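Local coordinates for protein ribose-phosphate pyrophosphokinase (Sulfolobus solfataricus, PDB 4TWB) that makes the central metabolite phosphoribosyl diphosphate (PRPP) by transferring the pyrophosphoryl group of ATP to the 1-hydroxyl of ribose 5-phosphate, with magnesium as cofactor, at residues P23-E28 against R40-I45; E49-Q54 against K81-V86; A8-D13 against V53-Y58; N119-V124 against S133-E138. All blocks are in the same frame, centred on the assembly; numbering follows the deposited sequence.

Contact 1 (P23-E28 against R40-I45); sequences PLVKVE and RVPSSI
Glu28 and Arg40 form an antiparallel hydrogen-bonded pair where the edge strand 37-40 ends against strand 24-31: Glu28 N reaches Arg40 O, and Arg40 N reaches Glu28 O, each at 2.9 Å. Both side chains leave on the same face. Along Arg40, CB lies 4.1 Å from Glu28 CB. The chain runs out extended, which carries Arg40 CD past the carboxylate, 3.3 Å from Glu28 OE1. At the tip Arg40 NH1 keeps a long salt bridge to Glu28 OE1 (3.8 Å), with the carboxylate and guanidinium planes turned 40° apart, while NH2 makes its stronger ion pair with Asp100 of the second subunit. Beyond the pair the chain peels off into a loop, and the contact becomes mostly apolar. Val25 and Pro42 slide past each other, Val25 CG1 standing 3.9 Å from Pro42 CD, while its other methyl, CG2, faces Ser43. An alanine at Val25 loses both methyls and would probably leave a gap beside Pro42 and Ser43, giving that loop more room to shift. Chemically, two backbone bonds pin the strand pair at Glu28 and Arg40, and the Arg40 charge is probably shared, loosely with Glu28 and more firmly with Asp100 of the second subunit.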
loop_
_atom_site.group_PDB
_atom_site.type_symbol
_atom_site.label_atom_id
_atom_site.label_comp_id
_atom_site.label_asym_id
_atom_site.label_seq_id
_atom_site.Cartn_x
_atom_site.Cartn_y
_atom_site.Cartn_z
ATOM N N PRO A 23 -1.682 -19.494 -22.321
ATOM C CA PRO A 23 -0.276 -19.361 -21.921
ATOM C C PRO A 23 -0.112 -18.484 -20.675
ATOM O O PRO A 23 -0.836 -17.495 -20.517
ATOM C CB PRO A 23 0.375 -18.687 -23.138
ATOM C CG PRO A 23 -0.643 -18.787 -24.261
ATOM C CD PRO A 23 -1.971 -18.811 -23.593
ATOM N N LEU A 24 0.830 -18.844 -19.809
ATOM C CA LEU A 24 1.035 -18.120 -18.564
ATOM C C LEU A 24 2.320 -17.286 -18.555
ATOM O O LEU A 24 3.427 -17.811 -18.736
ATOM C CB LEU A 24 1.039 -19.090 -17.381
ATOM C CG LEU A 24 1.450 -18.511 -16.026
ATOM C CD1 LEU A 24 0.505 -17.407 -15.570
ATOM C CD2 LEU A 24 1.523 -19.612 -14.987
ATOM N N VAL A 25 2.160 -15.986 -18.315
ATOM C CA VAL A 25 3.284 -15.062 -18.202
ATOM C C VAL A 25 3.374 -14.507 -16.783
ATOM O O VAL A 25 2.445 -13.853 -16.307
ATOM C CB VAL A 25 3.111 -13.899 -19.180
ATOM C CG1 VAL A 25 4.056 -12.768 -18.833
ATOM C CG2 VAL A 25 3.322 -14.381 -20.605
ATOM N N LYS A 26 4.488 -14.770 -16.104
ATOM C CA LYS A 26 4.670 -14.294 -14.728
ATOM C C LYS A 26 5.341 -12.915 -14.623
ATOM O O LYS A 26 6.392 -12.671 -15.226
ATOM C CB LYS A 26 5.441 -15.321 -13.885
ATOM C CG LYS A 26 4.625 -16.556 -13.523
ATOM C CD LYS A 26 4.841 -16.937 -12.069
ATOM C CE LYS A 26 3.792 -17.943 -11.596
ATOM N NZ LYS A 26 3.613 -17.959 -10.105
ATOM N N VAL A 27 4.725 -12.023 -13.847
ATOM C CA VAL A 27 5.288 -10.697 -13.568
ATOM C C VAL A 27 6.561 -10.780 -12.713
ATOM O O VAL A 27 6.599 -11.448 -11.680
ATOM C CB VAL A 27 4.265 -9.785 -12.855
ATOM C CG1 VAL A 27 4.969 -8.710 -12.056
ATOM C CG2 VAL A 27 3.323 -9.165 -13.851
ATOM N N GLU A 28 7.609 -10.105 -13.161
ATOM C CA GLU A 28 8.838 -10.016 -12.383
ATOM C C GLU A 28 8.617 -8.996 -11.269
ATOM O O GLU A 28 8.157 -7.870 -11.514
ATOM C CB GLU A 28 10.012 -9.603 -13.277
ATOM C CG GLU A 28 11.377 -9.646 -12.603
ATOM C CD GLU A 28 12.503 -9.118 -13.505
ATOM O OE1 GLU A 28 12.274 -8.921 -14.727
ATOM O OE2 GLU A 28 13.620 -8.902 -12.980
ATOM N N ARG A 40 7.850 -5.524 -13.250
ATOM C CA ARG A 40 8.132 -5.627 -14.682
ATOM C C ARG A 40 7.289 -6.708 -15.386
ATOM O O ARG A 40 7.232 -7.852 -14.939
ATOM C CB ARG A 40 9.612 -5.918 -14.911
ATOM C CG ARG A 40 10.046 -5.686 -16.344
ATOM C CD ARG A 40 11.336 -6.415 -16.653
ATOM N NE ARG A 40 11.672 -6.307 -18.069
ATOM C CZ ARG A 40 12.812 -6.732 -18.605
ATOM N NH1 ARG A 40 13.737 -7.301 -17.841
ATOM N NH2 ARG A 40 13.029 -6.585 -19.907
ATOM N N VAL A 41 6.656 -6.345 -16.498
ATOM C CA VAL A 41 5.829 -7.276 -17.268
ATOM C C VAL A 41 6.592 -7.824 -18.475
ATOM O O VAL A 41 6.677 -7.159 -19.512
ATOM C CB VAL A 41 4.559 -6.587 -17.771
ATOM C CG1 VAL A 41 3.738 -7.561 -18.602
ATOM C CG2 VAL A 41 3.746 -6.045 -16.604
ATOM N N PRO A 42 7.104 -9.063 -18.355
ATOM C CA PRO A 42 8.275 -9.563 -19.097
ATOM C C PRO A 42 8.048 -10.002 -20.542
ATOM O O PRO A 42 9.006 -10.464 -21.172
ATOM C CB PRO A 42 8.731 -10.781 -18.268
ATOM C CG PRO A 42 7.761 -10.880 -17.092
ATOM C CD PRO A 42 6.535 -10.109 -17.496
ATOM N N SER A 43 6.832 -9.870 -21.061
ATOM C CA SER A 43 6.585 -10.300 -22.438
ATOM C C SER A 43 6.099 -9.176 -23.333
ATOM O O SER A 43 6.015 -8.014 -22.918
ATOM C CB SER A 43 5.576 -11.462 -22.494
ATOM O OG SER A 43 6.213 -12.727 -22.652
ATOM N N SER A 44 5.808 -9.545 -24.576
ATOM C CA SER A 44 5.027 -8.703 -25.456
ATOM C C SER A 44 3.565 -9.038 -25.188
ATOM O O SER A 44 3.233 -10.138 -24.735
ATOM C CB SER A 44 5.383 -8.951 -26.923
ATOM O OG SER A 44 4.595 -8.145 -27.785
ATOM N N ILE A 45 2.697 -8.078 -25.473
ATOM C CA ILE A 45 1.290 -8.180 -25.149
ATOM C C ILE A 45 0.542 -7.380 -26.189
ATOM O O ILE A 45 -0.674 -7.469 -26.296
ATOM C CB ILE A 45 1.022 -7.532 -23.785
ATOM C CG1 ILE A 45 1.531 -8.420 -22.649
ATOM C CG2 ILE A 45 -0.448 -7.232 -23.601
ATOM C CD1 ILE A 45 1.428 -7.739 -21.313
#

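Contact 2 (E49-Q54 against K81-V86); sequences EVLLVQ and KLTAIV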
loop_
_atom_site.group_PDB
_atom_site.type_symbol
_atom_site.label_atom_id
_atom_site.label_comp_id
_atom_site.label_asym_id
_atom_site.label_seq_id
_atom_site.Cartn_x
_atom_site.Cartn_y
_atom_site.Cartn_z
ATOM N N GLU A 49 -5.531 -10.094 -25.135
ATOM C CA GLU A 49 -6.498 -9.939 -24.054
ATOM C C GLU A 49 -5.878 -10.550 -22.808
ATOM O O GLU A 49 -5.420 -11.696 -22.821
ATOM C CB GLU A 49 -7.803 -10.649 -24.385
ATOM C CG GLU A 49 -8.781 -9.812 -25.193
ATOM C CD GLU A 49 -10.050 -10.579 -25.549
ATOM O OE1 GLU A 49 -11.153 -9.990 -25.448
ATOM O OE2 GLU A 49 -9.938 -11.772 -25.926
ATOM N N VAL A 50 -5.845 -9.791 -21.725
ATOM C CA VAL A 50 -5.120 -10.247 -20.549
ATOM C C VAL A 50 -6.023 -10.681 -19.394
ATOM O O VAL A 50 -7.087 -10.108 -19.142
ATOM C CB VAL A 50 -4.130 -9.185 -20.065
ATOM C CG1 VAL A 50 -3.322 -9.710 -18.888
ATOM C CG2 VAL A 50 -3.214 -8.792 -21.194
ATOM N N LEU A 51 -5.588 -11.729 -18.711
ATOM C CA LEU A 51 -6.218 -12.148 -17.475
ATOM C C LEU A 51 -5.180 -11.983 -16.388
ATOM O O LEU A 51 -4.277 -12.812 -16.261
ATOM C CB LEU A 51 -6.660 -13.610 -17.548
ATOM C CG LEU A 51 -7.765 -13.970 -18.541
ATOM C CD1 LEU A 51 -8.191 -15.420 -18.354
ATOM C CD2 LEU A 51 -8.955 -13.031 -18.398
ATOM N N LEU A 52 -5.307 -10.902 -15.621
ATOM C CA LEU A 52 -4.386 -10.621 -14.535
ATOM C C LEU A 52 -4.877 -11.325 -13.273
ATOM O O LEU A 52 -6.023 -11.147 -12.864
ATOM C CB LEU A 52 -4.334 -9.115 -14.292
ATOM C CG LEU A 52 -3.101 -8.481 -13.634
ATOM C CD1 LEU A 52 -3.578 -7.379 -12.693
ATOM C CD2 LEU A 52 -2.232 -9.484 -12.900
ATOM N N VAL A 53 -4.020 -12.132 -12.664
ATOM C CA VAL A 53 -4.307 -12.697 -11.361
ATOM C C VAL A 53 -3.488 -12.009 -10.267
ATOM O O VAL A 53 -2.271 -12.168 -10.208
ATOM C CB VAL A 53 -4.007 -14.190 -11.335
ATOM C CG1 VAL A 53 -4.222 -14.741 -9.922
ATOM C CG2 VAL A 53 -4.890 -14.916 -12.341
ATOM N N GLN A 54 -4.170 -11.234 -9.424
ATOM C CA GLN A 54 -3.564 -10.559 -8.276
ATOM C C GLN A 54 -4.527 -10.614 -7.112
ATOM O O GLN A 54 -5.562 -9.962 -7.143
ATOM C CB GLN A 54 -3.295 -9.076 -8.567
ATOM C CG GLN A 54 -1.842 -8.716 -8.753
ATOM C CD GLN A 54 -1.006 -8.939 -7.512
ATOM O OE1 GLN A 54 -0.294 -9.930 -7.408
ATOM N NE2 GLN A 54 -1.085 -8.021 -6.572
ATOM N N LYS A 81 -7.536 -5.832 -23.719
ATOM C CA LYS A 81 -8.517 -5.865 -22.642
ATOM C C LYS A 81 -7.825 -6.348 -21.375
ATOM O O LYS A 81 -6.993 -7.268 -21.414
ATOM C CB LYS A 81 -9.656 -6.815 -23.003
ATOM C CG LYS A 81 -10.939 -6.628 -22.206
ATOM C CD LYS A 81 -11.775 -7.902 -22.237
ATOM C CE LYS A 81 -13.235 -7.625 -21.920
ATOM N NZ LYS A 81 -14.063 -8.854 -22.101
ATOM N N LEU A 82 -8.149 -5.712 -20.256
ATOM C CA LEU A 82 -7.588 -6.129 -18.984
ATOM C C LEU A 82 -8.712 -6.695 -18.132
ATOM O O LEU A 82 -9.696 -6.004 -17.843
ATOM C CB LEU A 82 -6.931 -4.956 -18.251
ATOM C CG LEU A 82 -5.728 -5.289 -17.365
ATOM C CD1 LEU A 82 -5.782 -4.437 -16.107
ATOM C CD2 LEU A 82 -5.637 -6.774 -17.011
ATOM N N THR A 83 -8.558 -7.959 -17.747
ATOM C CA THR A 83 -9.444 -8.580 -16.780
ATOM C C THR A 83 -8.645 -8.850 -15.523
ATOM O O THR A 83 -7.673 -9.615 -15.532
ATOM C CB THR A 83 -10.028 -9.895 -17.300
ATOM O OG1 THR A 83 -10.941 -9.620 -18.372
ATOM C CG2 THR A 83 -10.757 -10.617 -16.185
ATOM N N ALA A 84 -9.046 -8.204 -14.436
ATOM C CA ALA A 84 -8.352 -8.375 -13.171
ATOM C C ALA A 84 -9.068 -9.393 -12.321
ATOM O O ALA A 84 -10.197 -9.169 -11.891
ATOM C CB ALA A 84 -8.257 -7.049 -12.439
ATOM N N ILE A 85 -8.408 -10.517 -12.096
ATOM C CA ILE A 85 -8.930 -11.549 -11.220
ATOM C C ILE A 85 -8.294 -11.345 -9.858
ATOM O O ILE A 85 -7.121 -11.660 -9.644
ATOM C CB ILE A 85 -8.609 -12.966 -11.750
ATOM C CG1 ILE A 85 -9.327 -13.224 -13.077
ATOM C CG2 ILE A 85 -8.991 -14.033 -10.719
ATOM C CD1 ILE A 85 -8.712 -14.372 -13.859
ATOM N N VAL A 86 -9.051 -10.769 -8.944
ATOM C CA VAL A 86 -8.546 -10.555 -7.603
ATOM C C VAL A 86 -9.381 -11.382 -6.645
ATOM O O VAL A 86 -10.497 -10.993 -6.281
ATOM C CB VAL A 86 -8.460 -9.031 -7.271
ATOM C CG1 VAL A 86 -9.136 -8.221 -8.352
ATOM C CG2 VAL A 86 -8.996 -8.695 -5.879
#
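Strands 49-53 and 81-86 run parallel from Val50 beside Leu82 to Val53 beside Ile85, their axes 4.6 Å apart and turned by -22°, with five backbone bonds from Val50 N to Lys81 O at one end to Gln54 N to Ile85 O at the other. They are the two strands of a beta-alpha-beta unit whose helix 60-76 lies between them in sequence, part of the central sheet of the N-terminal PRTase-like domain. Residues alternate between the two faces. On the helix side, Leu82 CD2 slots between its neighbours on the other strand, 3.8 Å from Leu52 CB and 4.2 Å from Val50 CB, and Ile74 and Leu67 of the helix close over Val50 and Leu52. The other face carries Leu51, Thr83, Val53 and Ile85. Leu51 and Thr83 lie side by side pointing the same way: Leu51 CG stands beside its backbone N (chi1 -66°), and CD2 comes to 3.5 Å from Thr83 CB. At the partly exposed start, the aliphatic parts of Glu49 and Lys81 cross, CG of the glutamate 3.8 Å from CB of the lysine, but their charged ends stay too far apart for a salt bridge. Farther along the Leu51 face, Ile85 CD1 rests against Val53 CG2 at 4.1 Å.

Contact 3 (A8-D13 against V53-Y58); sequences ATNGID and VQTTDY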
loop_
_atom_site.group_PDB
_atom_site.type_symbol
_atom_site.label_atom_id
_atom_site.label_comp_id
_atom_site.label_asym_id
_atom_site.label_seq_id
_atom_site.Cartn_x
_atom_site.Cartn_y
_atom_site.Cartn_z
ATOM N N ALA A 8 1.087 -11.790 -6.248
ATOM C CA ALA A 8 0.296 -12.535 -5.266
ATOM C C ALA A 8 -0.816 -13.351 -5.928
ATOM O O ALA A 8 -1.969 -12.937 -6.021
ATOM C CB ALA A 8 -0.274 -11.598 -4.205
ATOM N N THR A 9 -0.434 -14.517 -6.415
ATOM C CA THR A 9 -1.359 -15.495 -6.934
ATOM C C THR A 9 -1.113 -16.630 -5.971
ATOM O O THR A 9 -0.001 -16.751 -5.441
ATOM C CB THR A 9 -0.930 -15.950 -8.322
ATOM O OG1 THR A 9 0.154 -16.881 -8.203
ATOM C CG2 THR A 9 -0.478 -14.767 -9.144
ATOM N N ASN A 10 -2.110 -17.459 -5.695
ATOM C CA ASN A 10 -1.828 -18.552 -4.766
ATOM C C ASN A 10 -1.850 -19.880 -5.493
ATOM O O ASN A 10 -2.414 -20.865 -5.028
ATOM C CB ASN A 10 -2.775 -18.529 -3.571
ATOM C CG ASN A 10 -2.521 -17.346 -2.658
ATOM O OD1 ASN A 10 -1.546 -17.327 -1.901
ATOM N ND2 ASN A 10 -3.406 -16.352 -2.720
ATOM N N GLY A 11 -1.217 -19.881 -6.658
ATOM C CA GLY A 11 -1.244 -21.017 -7.550
ATOM C C GLY A 11 -2.362 -20.834 -8.550
ATOM O O GLY A 11 -2.455 -21.566 -9.532
ATOM N N ILE A 12 -3.213 -19.847 -8.300
ATOM C CA ILE A 12 -4.406 -19.672 -9.116
ATOM C C ILE A 12 -4.086 -19.357 -10.575
ATOM O O ILE A 12 -4.778 -19.832 -11.481
ATOM C CB ILE A 12 -5.342 -18.592 -8.547
ATOM C CG1 ILE A 12 -5.977 -19.072 -7.250
ATOM C CG2 ILE A 12 -6.432 -18.257 -9.543
ATOM C CD1 ILE A 12 -6.899 -18.055 -6.627
ATOM N N ASP A 13 -3.042 -18.562 -10.802
ATOM C CA ASP A 13 -2.616 -18.241 -12.162
ATOM C C ASP A 13 -2.173 -19.507 -12.915
ATOM O O ASP A 13 -2.528 -19.708 -14.074
ATOM C CB ASP A 13 -1.498 -17.186 -12.153
ATOM C CG ASP A 13 -0.259 -17.639 -11.378
ATOM O OD1 ASP A 13 -0.393 -18.404 -10.387
ATOM O OD2 ASP A 13 0.855 -17.220 -11.759
ATOM N N VAL A 53 -4.020 -12.132 -12.664
ATOM C CA VAL A 53 -4.307 -12.697 -11.361
ATOM C C VAL A 53 -3.488 -12.009 -10.267
ATOM O O VAL A 53 -2.271 -12.168 -10.208
ATOM C CB VAL A 53 -4.007 -14.190 -11.335
ATOM C CG1 VAL A 53 -4.222 -14.741 -9.922
ATOM C CG2 VAL A 53 -4.890 -14.916 -12.341
ATOM N N GLN A 54 -4.170 -11.234 -9.424
ATOM C CA GLN A 54 -3.564 -10.559 -8.276
ATOM C C GLN A 54 -4.527 -10.614 -7.112
ATOM O O GLN A 54 -5.562 -9.962 -7.143
ATOM C CB GLN A 54 -3.295 -9.076 -8.567
ATOM C CG GLN A 54 -1.842 -8.716 -8.753
ATOM C CD GLN A 54 -1.006 -8.939 -7.512
ATOM O OE1 GLN A 54 -0.294 -9.930 -7.408
ATOM N NE2 GLN A 54 -1.085 -8.021 -6.572
ATOM N N THR A 55 -4.202 -11.372 -6.077
ATOM C CA THR A 55 -5.027 -11.330 -4.886
ATOM C C THR A 55 -4.474 -10.236 -4.004
ATOM O O THR A 55 -3.334 -9.832 -4.173
ATOM C CB THR A 55 -5.044 -12.664 -4.133
ATOM O OG1 THR A 55 -6.156 -12.680 -3.232
ATOM C CG2 THR A 55 -3.775 -12.854 -3.348
ATOM N N THR A 56 -5.280 -9.742 -3.072
ATOM C CA THR A 56 -4.839 -8.644 -2.229
ATOM C C THR A 56 -4.918 -8.971 -0.745
ATOM O O THR A 56 -5.227 -8.102 0.069
ATOM C CB THR A 56 -5.586 -7.326 -2.549
ATOM O OG1 THR A 56 -6.979 -7.468 -2.250
ATOM C CG2 THR A 56 -5.417 -6.961 -4.020
ATOM N N ASP A 57 -4.619 -10.223 -0.397
ATOM C CA ASP A 57 -4.436 -10.608 1.005
ATOM C C ASP A 57 -3.212 -9.915 1.630
ATOM O O ASP A 57 -2.523 -9.148 0.959
ATOM C CB ASP A 57 -4.337 -12.134 1.158
ATOM C CG ASP A 57 -3.168 -12.734 0.403
ATOM O OD1 ASP A 57 -2.707 -13.831 0.793
ATOM O OD2 ASP A 57 -2.707 -12.125 -0.578
ATOM N N TYR A 58 -2.934 -10.191 2.903
ATOM C CA TYR A 58 -1.816 -9.534 3.585
ATOM C C TYR A 58 -0.474 -9.755 2.878
ATOM O O TYR A 58 -0.113 -10.889 2.573
ATOM C CB TYR A 58 -1.709 -9.982 5.047
ATOM C CG TYR A 58 -0.631 -9.240 5.816
ATOM C CD1 TYR A 58 -0.922 -8.071 6.518
ATOM C CD2 TYR A 58 0.682 -9.697 5.820
ATOM C CE1 TYR A 58 0.059 -7.394 7.211
ATOM C CE2 TYR A 58 1.678 -9.021 6.503
ATOM C CZ TYR A 58 1.366 -7.866 7.198
ATOM O OH TYR A 58 2.362 -7.187 7.882
#
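Ala8 is held at both its N-H and its carbonyl by the residues after strand 49-53. Ala8 N bonds in the carbonyl plane of the Gln54 side-chain amide, 2.6 Å from Gln54 OE1. The bend of that glutamine at chi2 (-64°) turns the amide back to this backbone, and Ser7 OG shares the same oxygen. The carbonyl oxygen, Ala8 O, receives Thr55 N in a nearly straight bond of 2.7 Å. Ala8 CB packs against the Thr55 carbonyl, 3.5 Å from Thr55 O. Next comes Thr9, whose side chain crosses that of Val53 at about a right angle, Thr9 CG2 lying 3.8 Å from Val53 CG1. Thr9 OG1 turns the other way and donates to Asp13 OD1 at 2.7 Å, meeting that oxygen from above the carboxylate plane. The Asn10 side chain likewise crosses that of Thr55, Asn10 ND2 3.6 Å from Thr55 CG2. Gly11 then takes the N-cap position, with a positive phi of 94° that suits glycine, and helix 12-20 begins. From its first turn Ile12 CG2 comes to 4.2 Å from Val53 CG1, and Asp13 CB packs against Val53 CB at 4.0 Å. Within the N-terminal PRTase-like domain this joins the loop before helix 12-20 to the one between strand 49-53 and helix 60-76, and Thr55 OG1, hydrogen-bonded to Thr270 O, ties the latter to the C-terminal half. The chemistry is thus divided: Val53 fills an apolar seam under Thr9, Ile12 and Asp13, and the buried polar groups of Ala8 are met by one side-chain acceptor and one backbone donor, which fixes how the two loops lie.

Contact 4 (N119-V124 against S133-E138); sequences NTLVVV and SYFKGE
Leu121 and Phe135 meet because both send CG opposite the backbone N (chi1 170° and 178°), and the phenylalanine chi2 of 72° then turns one ring face to the leucine. They sit where parallel strands 120-124 and 138-142 join at the edge of the mixed sheet of the N-terminal PRTase-like half, the second strand being outermost within this chain. Leu121 CB lies over the face of the ring in a CH-pi contact, 3.9 Å from the Phe135 centroid, and Leu121 CD2 comes down near the CG side of the ring. Gly137 N stands above the opposite face, and Asn119 O is at the edge, near the ring plane. Leu110 and Ser114 of helix 105-114 also touch the ring, so it wedges between sheet and helix. With an alanine in place of Phe135 the ring is gone, and Leu121 would probably be left without its flat partner, opening a gap between strand 120-124 and helix 105-114. Backbone bonds begin the new strand: Glu138 N gives to Asn119 O at 3.0 Å, and Leu121 N gives to Glu138 O at 2.9 Å. On the far side of the first strand Asn119 OD1 accepts Leu82 N, tying the start of strand 120-124 to strand 81-86. The bend of the Glu138 side chain at chi2 brings Glu138 OE1 back to Thr120 OG1, which gives it a weak hydrogen bond of 2.9 Å.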
loop_
_atom_site.group_PDB
_atom_site.type_symbol
_atom_site.label_atom_id
_atom_site.label_comp_id
_atom_site.label_asym_id
_atom_site.label_seq_id
_atom_site.Cartn_x
_atom_site.Cartn_y
_atom_site.Cartn_z
ATOM N N ASN A 119 -10.697 -3.410 -17.138
ATOM C CA ASN A 119 -11.956 -3.425 -17.872
ATOM C C ASN A 119 -12.984 -4.293 -17.168
ATOM O O ASN A 119 -14.141 -3.904 -16.975
ATOM C CB ASN A 119 -11.738 -3.963 -19.287
ATOM C CG ASN A 119 -10.863 -3.060 -20.127
ATOM O OD1 ASN A 119 -9.793 -3.462 -20.599
ATOM N ND2 ASN A 119 -11.308 -1.828 -20.312
ATOM N N THR A 120 -12.542 -5.482 -16.779
ATOM C CA THR A 120 -13.408 -6.449 -16.139
ATOM C C THR A 120 -12.783 -6.874 -14.834
ATOM O O THR A 120 -11.607 -7.244 -14.796
ATOM C CB THR A 120 -13.628 -7.681 -17.044
ATOM O OG1 THR A 120 -14.660 -7.396 -17.998
ATOM C CG2 THR A 120 -14.046 -8.881 -16.223
ATOM N N LEU A 121 -13.583 -6.821 -13.770
ATOM C CA LEU A 121 -13.153 -7.227 -12.428
ATOM C C LEU A 121 -13.816 -8.532 -11.972
ATOM O O LEU A 121 -15.047 -8.651 -11.984
ATOM C CB LEU A 121 -13.450 -6.099 -11.443
ATOM C CG LEU A 121 -13.309 -6.354 -9.947
ATOM C CD1 LEU A 121 -11.916 -6.811 -9.616
ATOM C CD2 LEU A 121 -13.638 -5.083 -9.181
ATOM N N VAL A 122 -12.997 -9.507 -11.581
ATOM C CA VAL A 122 -13.485 -10.805 -11.113
ATOM C C VAL A 122 -13.129 -11.009 -9.648
ATOM O O VAL A 122 -11.951 -11.008 -9.290
ATOM C CB VAL A 122 -12.861 -11.963 -11.906
ATOM C CG1 VAL A 122 -13.409 -13.265 -11.405
ATOM C CG2 VAL A 122 -13.141 -11.806 -13.375
ATOM N N VAL A 123 -14.136 -11.196 -8.799
ATOM C CA VAL A 123 -13.907 -11.326 -7.357
ATOM C C VAL A 123 -14.598 -12.561 -6.787
ATOM O O VAL A 123 -15.702 -12.916 -7.204
ATOM C CB VAL A 123 -14.440 -10.104 -6.597
ATOM C CG1 VAL A 123 -14.068 -10.191 -5.147
ATOM C CG2 VAL A 123 -13.876 -8.828 -7.197
ATOM N N VAL A 124 -13.953 -13.222 -5.835
ATOM C CA VAL A 124 -14.555 -14.364 -5.174
ATOM C C VAL A 124 -15.159 -13.930 -3.825
ATOM O O VAL A 124 -14.496 -13.266 -3.037
ATOM C CB VAL A 124 -13.527 -15.481 -4.975
ATOM C CG1 VAL A 124 -14.175 -16.692 -4.302
ATOM C CG2 VAL A 124 -12.932 -15.876 -6.302
ATOM N N SER A 133 -20.732 -2.157 -7.192
ATOM C CA SER A 133 -21.414 -1.253 -8.112
ATOM C C SER A 133 -20.535 -0.031 -8.396
ATOM O O SER A 133 -20.625 0.584 -9.466
ATOM C CB SER A 133 -22.774 -0.819 -7.548
ATOM O OG SER A 133 -22.624 0.116 -6.488
ATOM N N TYR A 134 -19.684 0.314 -7.437
ATOM C CA TYR A 134 -18.792 1.458 -7.577
ATOM C C TYR A 134 -17.856 1.289 -8.765
ATOM O O TYR A 134 -17.453 2.275 -9.389
ATOM C CB TYR A 134 -17.975 1.668 -6.301
ATOM C CG TYR A 134 -18.773 2.155 -5.104
ATOM C CD1 TYR A 134 -19.433 3.376 -5.133
ATOM C CD2 TYR A 134 -18.844 1.400 -3.937
ATOM C CE1 TYR A 134 -20.151 3.829 -4.031
ATOM C CE2 TYR A 134 -19.559 1.835 -2.839
ATOM C CZ TYR A 134 -20.209 3.051 -2.887
ATOM O OH TYR A 134 -20.919 3.480 -1.786
ATOM N N PHE A 135 -17.507 0.038 -9.071
ATOM C CA PHE A 135 -16.619 -0.252 -10.197
ATOM C C PHE A 135 -17.371 -0.033 -11.502
ATOM O O PHE A 135 -18.486 -0.532 -11.677
ATOM C CB PHE A 135 -16.090 -1.676 -10.123
ATOM C CG PHE A 135 -15.197 -2.054 -11.272
ATOM C CD1 PHE A 135 -13.920 -1.530 -11.380
ATOM C CD2 PHE A 135 -15.625 -2.954 -12.231
ATOM C CE1 PHE A 135 -13.083 -1.890 -12.425
ATOM C CE2 PHE A 135 -14.803 -3.324 -13.277
ATOM C CZ PHE A 135 -13.526 -2.787 -13.374
ATOM N N LYS A 136 -16.754 0.719 -12.413
ATOM C CA LYS A 136 -17.437 1.173 -13.618
ATOM C C LYS A 136 -17.472 0.141 -14.751
ATOM O O LYS A 136 -18.438 0.086 -15.514
ATOM C CB LYS A 136 -16.872 2.518 -14.086
ATOM C CG LYS A 136 -17.276 3.675 -13.175
ATOM C CD LYS A 136 -18.786 3.638 -12.887
ATOM C CE LYS A 136 -19.180 4.524 -11.702
ATOM N NZ LYS A 136 -20.582 4.266 -11.231
ATOM N N GLY A 137 -16.435 -0.685 -14.848
ATOM C CA GLY A 137 -16.406 -1.746 -15.841
ATOM C C GLY A 137 -17.378 -2.893 -15.608
ATOM O O GLY A 137 -18.396 -2.746 -14.919
ATOM N N GLU A 138 -17.050 -4.044 -16.196
ATOM C CA GLU A 138 -17.868 -5.250 -16.091
ATOM C C GLU A 138 -17.499 -6.067 -14.851
ATOM O O GLU A 138 -16.315 -6.274 -14.555
ATOM C CB GLU A 138 -17.724 -6.119 -17.353
ATOM C CG GLU A 138 -18.055 -5.403 -18.680
ATOM C CD GLU A 138 -16.833 -4.749 -19.351
ATOM O OE1 GLU A 138 -15.916 -5.486 -19.799
ATOM O OE2 GLU A 138 -16.802 -3.495 -19.447
#

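In the fold
Contacts 1, 2 and 4 lie across one mixed sheet of the N-terminal half: contact 1 at the 37-40 edge, contact 2 in the middle, contact 4 at the 138-142 edge. Centres of contacts 1 and 2 are about 12 Å apart, those of 2 and 4 about 11 Å. Contact 3 shares Val53 and Gln54 with contact 2, its centre about 11 Å away, and brackets contact 1 along the chain, about 15 Å off, meeting it through Asp13 and Lys26. Contacts 1 and 2 touch through Ile45 and Val50; neighbouring strands 81-86 and 120-124 link contacts 2 and 4. The sheet thus runs from the side facing the second subunit to its other edge, with contact 3 at the strand ends facing the C-terminal half.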